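Haloacid dehalogenase domain protein hydrolase (Planctomyces limnophilus, PDB 4OVY) is probably a phosphatase-like hydrolase of the haloacid dehalogenase superfamily, and binds a calcium ion in the crystal. Local coordinates at residues 76-79 and 80-84; 97-100 and 101-105. All blocks are in the same frame, centred on the assembly; numbering follows the deposited sequence.

Contact 1 (76-79 and 80-84)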
loop_
_atom_site.group_PDB
_atom_site.type_symbol
_atom_site.label_atom_id
_atom_site.label_comp_id
_atom_site.label_asym_id
_atom_site.label_seq_id
_atom_site.Cartn_x
_atom_site.Cartn_y
_atom_site.Cartn_z
ATOM N N THR A 76 -1.017 38.432 2.588
ATOM C CA THR A 76 -1.210 38.587 1.145
ATOM C C THR A 76 -1.071 37.288 0.337
ATOM O O THR A 76 -1.645 37.176 -0.738
ATOM C CB THR A 76 -0.277 39.682 0.559
ATOM O OG1 THR A 76 1.074 39.476 0.987
ATOM C CG2 THR A 76 -0.727 41.055 1.004
ATOM N N GLU A 77 -0.338 36.306 0.846
ATOM C CA GLU A 77 -0.058 35.088 0.089
ATOM C C GLU A 77 -1.262 34.146 0.142
ATOM O O GLU A 77 -1.778 33.865 1.223
ATOM C CB GLU A 77 1.185 34.389 0.656
ATOM C CG GLU A 77 1.711 33.237 -0.192
ATOM C CD GLU A 77 2.832 32.462 0.478
ATOM O OE1 GLU A 77 3.447 32.978 1.430
ATOM O OE2 GLU A 77 3.110 31.326 0.050
ATOM N N GLU A 78 -1.711 33.673 -1.018
ATOM C CA GLU A 78 -2.796 32.677 -1.074
ATOM C C GLU A 78 -2.198 31.278 -0.956
ATOM O O GLU A 78 -1.060 31.056 -1.368
ATOM C CB GLU A 78 -3.586 32.784 -2.384
ATOM C CG GLU A 78 -4.304 34.111 -2.601
ATOM C CD GLU A 78 -5.366 34.411 -1.553
ATOM O OE1 GLU A 78 -5.749 33.502 -0.782
ATOM O OE2 GLU A 78 -5.822 35.573 -1.496
ATOM N N PRO A 79 -2.960 30.322 -0.404
ATOM C CA PRO A 79 -4.325 30.422 0.122
ATOM C C PRO A 79 -4.393 30.878 1.585
ATOM O O PRO A 79 -5.471 30.901 2.168
ATOM C CB PRO A 79 -4.828 28.982 0.013
ATOM C CG PRO A 79 -3.608 28.168 0.254
ATOM C CD PRO A 79 -2.447 28.942 -0.312
ATOM N N PHE A 80 -3.255 31.249 2.164
ATOM C CA PHE A 80 -3.193 31.609 3.581
ATOM C C PHE A 80 -4.043 32.833 3.889
ATOM O O PHE A 80 -4.701 32.881 4.925
ATOM C CB PHE A 80 -1.744 31.837 4.007
ATOM C CG PHE A 80 -0.848 30.676 3.686
ATOM C CD1 PHE A 80 -0.815 29.562 4.511
ATOM C CD2 PHE A 80 -0.074 30.677 2.532
ATOM C CE1 PHE A 80 -0.007 28.482 4.205
ATOM C CE2 PHE A 80 0.737 29.599 2.219
ATOM C CZ PHE A 80 0.774 28.499 3.061
ATOM N N ARG A 81 -4.037 33.803 2.977
ATOM C CA ARG A 81 -4.884 34.996 3.085
ATOM C C ARG A 81 -6.352 34.590 3.247
ATOM O O ARG A 81 -7.035 35.042 4.177
ATOM C CB ARG A 81 -4.694 35.877 1.839
ATOM C CG ARG A 81 -5.315 37.271 1.900
ATOM C CD ARG A 81 -6.826 37.284 1.705
ATOM N NE ARG A 81 -7.262 36.464 0.575
ATOM C CZ ARG A 81 -8.525 36.109 0.331
ATOM N NH1 ARG A 81 -8.799 35.358 -0.727
ATOM N NH2 ARG A 81 -9.518 36.501 1.123
ATOM N N ALA A 82 -6.828 33.727 2.351
ATOM C CA ALA A 82 -8.205 33.223 2.419
ATOM C C ALA A 82 -8.489 32.540 3.754
ATOM O O ALA A 82 -9.562 32.719 4.336
ATOM C CB ALA A 82 -8.478 32.260 1.273
ATOM N N VAL A 83 -7.524 31.764 4.242
ATOM C CA VAL A 83 -7.679 31.060 5.521
ATOM C C VAL A 83 -7.822 32.064 6.667
ATOM O O VAL A 83 -8.739 31.962 7.487
ATOM C CB VAL A 83 -6.497 30.110 5.805
ATOM C CG1 VAL A 83 -6.638 29.471 7.178
ATOM C CG2 VAL A 83 -6.390 29.035 4.731
ATOM N N ILE A 84 -6.921 33.041 6.699
ATOM C CA ILE A 84 -6.909 34.064 7.741
ATOM C C ILE A 84 -8.170 34.929 7.709
ATOM O O ILE A 84 -8.736 35.237 8.760
ATOM C CB ILE A 84 -5.649 34.948 7.627
ATOM C CG1 ILE A 84 -4.412 34.126 8.004
ATOM C CG2 ILE A 84 -5.758 36.186 8.517
ATOM C CD1 ILE A 84 -3.097 34.778 7.635
#

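Contact 2 (97-100 and 101-105)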
loop_
_atom_site.group_PDB
_atom_site.type_symbol
_atom_site.label_atom_id
_atom_site.label_comp_id
_atom_site.label_asym_id
_atom_site.label_seq_id
_atom_site.Cartn_x
_atom_site.Cartn_y
_atom_site.Cartn_z
ATOM N N LYS A 97 -5.673 18.522 -4.309
ATOM C CA LYS A 97 -4.294 18.971 -4.505
ATOM C C LYS A 97 -3.977 20.146 -3.584
ATOM O O LYS A 97 -2.989 20.111 -2.865
ATOM C CB LYS A 97 -4.048 19.347 -5.962
ATOM C CG LYS A 97 -2.588 19.602 -6.297
ATOM C CD LYS A 97 -2.411 19.751 -7.802
ATOM C CE LYS A 97 -0.967 19.588 -8.237
ATOM N NZ LYS A 97 -0.217 20.851 -8.055
ATOM N N GLY A 98 -4.831 21.169 -3.601
ATOM C CA GLY A 98 -4.628 22.370 -2.780
ATOM C C GLY A 98 -4.614 22.081 -1.285
ATOM O O GLY A 98 -3.825 22.651 -0.531
ATOM N N LEU A 99 -5.499 21.198 -0.853
ATOM C CA LEU A 99 -5.554 20.788 0.548
ATOM C C LEU A 99 -4.259 20.101 1.015
ATOM O O LEU A 99 -3.735 20.407 2.091
ATOM C CB LEU A 99 -6.761 19.867 0.758
ATOM C CG LEU A 99 -6.926 19.214 2.129
ATOM C CD1 LEU A 99 -7.099 20.273 3.205
ATOM C CD2 LEU A 99 -8.116 18.258 2.100
ATOM N N THR A 100 -3.736 19.182 0.210
ATOM C CA THR A 100 -2.491 18.523 0.565
ATOM C C THR A 100 -1.301 19.495 0.439
ATOM O O THR A 100 -0.410 19.464 1.277
ATOM C CB THR A 100 -2.294 17.195 -0.204
ATOM O OG1 THR A 100 -3.178 16.212 0.348
ATOM C CG2 THR A 100 -0.876 16.658 -0.071
ATOM N N GLU A 101 -1.309 20.381 -0.558
ATOM C CA GLU A 101 -0.266 21.412 -0.648
ATOM C C GLU A 101 -0.255 22.345 0.570
ATOM O O GLU A 101 0.812 22.725 1.053
ATOM C CB GLU A 101 -0.402 22.233 -1.934
ATOM C CG GLU A 101 -0.014 21.450 -3.175
ATOM C CD GLU A 101 -0.263 22.202 -4.470
ATOM O OE1 GLU A 101 -1.220 22.998 -4.550
ATOM O OE2 GLU A 101 0.499 21.973 -5.422
ATOM N N LEU A 102 -1.438 22.717 1.054
ATOM C CA LEU A 102 -1.547 23.581 2.223
ATOM C C LEU A 102 -1.001 22.863 3.461
ATOM O O LEU A 102 -0.262 23.451 4.256
ATOM C CB LEU A 102 -3.001 24.009 2.434
ATOM C CG LEU A 102 -3.337 24.860 3.655
ATOM C CD1 LEU A 102 -2.520 26.140 3.657
ATOM C CD2 LEU A 102 -4.826 25.175 3.691
ATOM N N THR A 103 -1.351 21.587 3.606
ATOM C CA THR A 103 -0.867 20.789 4.723
ATOM C C THR A 103 0.646 20.558 4.607
ATOM O O THR A 103 1.371 20.633 5.601
ATOM C CB THR A 103 -1.620 19.442 4.792
ATOM O OG1 THR A 103 -3.034 19.687 4.821
ATOM C CG2 THR A 103 -1.217 18.665 6.023
HETATM N N MSE A 104 1.107 20.303 3.381
HETATM C CA MSE A 104 2.526 20.117 3.072
HETATM C C MSE A 104 3.332 21.323 3.481
HETATM O O MSE A 104 4.367 21.185 4.130
HETATM C CB MSE A 104 2.675 19.888 1.563
HETATM C CG MSE A 104 4.108 19.815 1.047
HETATM SE SE MSE A 104 4.113 20.065 -0.910
HETATM C CE MSE A 104 3.767 22.010 -0.984
ATOM N N ALA A 105 2.866 22.514 3.106
ATOM C CA ALA A 105 3.623 23.742 3.351
ATOM C C ALA A 105 3.717 24.110 4.834
ATOM O O ALA A 105 4.607 24.858 5.222
ATOM C CB ALA A 105 3.025 24.903 2.564
#

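Contact 1 (76-79 and 80-84)
E78 and R81 run side by side at the start of helix 80-84, and one carboxylate oxygen takes most of the load. OE2 of E78 receives NE of R81 at 2.7 Å through its syn lone pair, the N-H...O angle being 161°, in a salt bridge with OE2 almost in the guanidinium plane. NH1 of R81 adds a weak bond to the same oxygen. The carboxylate plane is turned 76° from that of the guanidinium, and its other oxygen, OE1, turns to the helix end, where it weakly accepts the backbone N of A82 at 3.3 Å. The chain of E78, bent at chi2 (-62°), curls back far enough to serve the guanidinium and the amide of A82. NH2 of R81 has further acid partners in E85 and D87, so an alanine here would probably leave three carboxylates without their shared cation. Two backbone donors bond to carbonyls of 76-79: N of R81 to O of E77 at 2.9 Å, and N of V83 to O of P79 at 3.0 Å. On the side away from the salt bridge, OE2 of E77 sits at the edge of the F80 ring, 3.6 Å from CE2, while W74 stacks on that ring. The arrangement is the first turn of a helix entered through a cis-proline at the N-cap position, with the preceding glutamate reaching back weakly to a first-turn amide.

Contact 2 (97-100 and 101-105)
K97 lays its aliphatic chain across the carboxylate end of E101, one helical turn on, with CG of K97 3.9 Å from CD of E101. The lysine runs out from the helix with CG anti to the backbone N and bends only at its last torsion, chi4 -82°, which swings NZ to 3.0 Å from OE2 of E101 in a salt bridge. NZ meets OE2 of E101 from above the carboxylate plane, 44° out of it. The glutamate, extended beyond CG, also rests its CG 3.3 Å from O of K97, the very carbonyl that takes the backbone N of E101. L207, from strand 207-209, touches K97, E101 and M104, a selenomethionine, and so packs against the pair and the turn that follows.

This is the i to i+4 pattern of an alpha-helix, here in helix 95-106, and the backbone bonds from L102 to G98 and from M104 to T100 continue it. Within the HAD-like fold this turn lies close to the metal site: the side chain of L99 is about 6 Å from that of D44, a calcium ligand, and about 11 Å from the ion itself.

At L99 the pattern gains a second donor. Its carbonyl O accepts the backbone N of T103 at 3.1 Å and the hydroxyl OG1 of T103 at 2.9 Å, the two arriving from opposite faces of the carbonyl plane. The hydroxyl lies beside its own backbone N (chi1 -54°), a rotation that turns it back along the helix to L99. OG1 of T103 is also hydrogen-bonded to NE2 of Q56, on helix 55-67, which joins this turn to the neighbouring helix.

In the fold
Coming from helix 55-67, the chain passes through the loop to 76-79 and turns straight into helix 80-84; contact 1 closes that turn. It then runs through helix 88-91 into helix 95-106, along which contact 2 lies. The two are in series, neither nested nor crossed, with centres 13 Å apart. They meet through L102, whose CD1 lies 3.5 Å from CE1 of F80 and also packs against P79. V64 of helix 55-67 touches both F80 and L102, so helices 55-67, 80-84 and 95-106 pack together there. On its other flank contact 2 reaches strands 183-195 and 207-209, linking the helices to the mixed sheet.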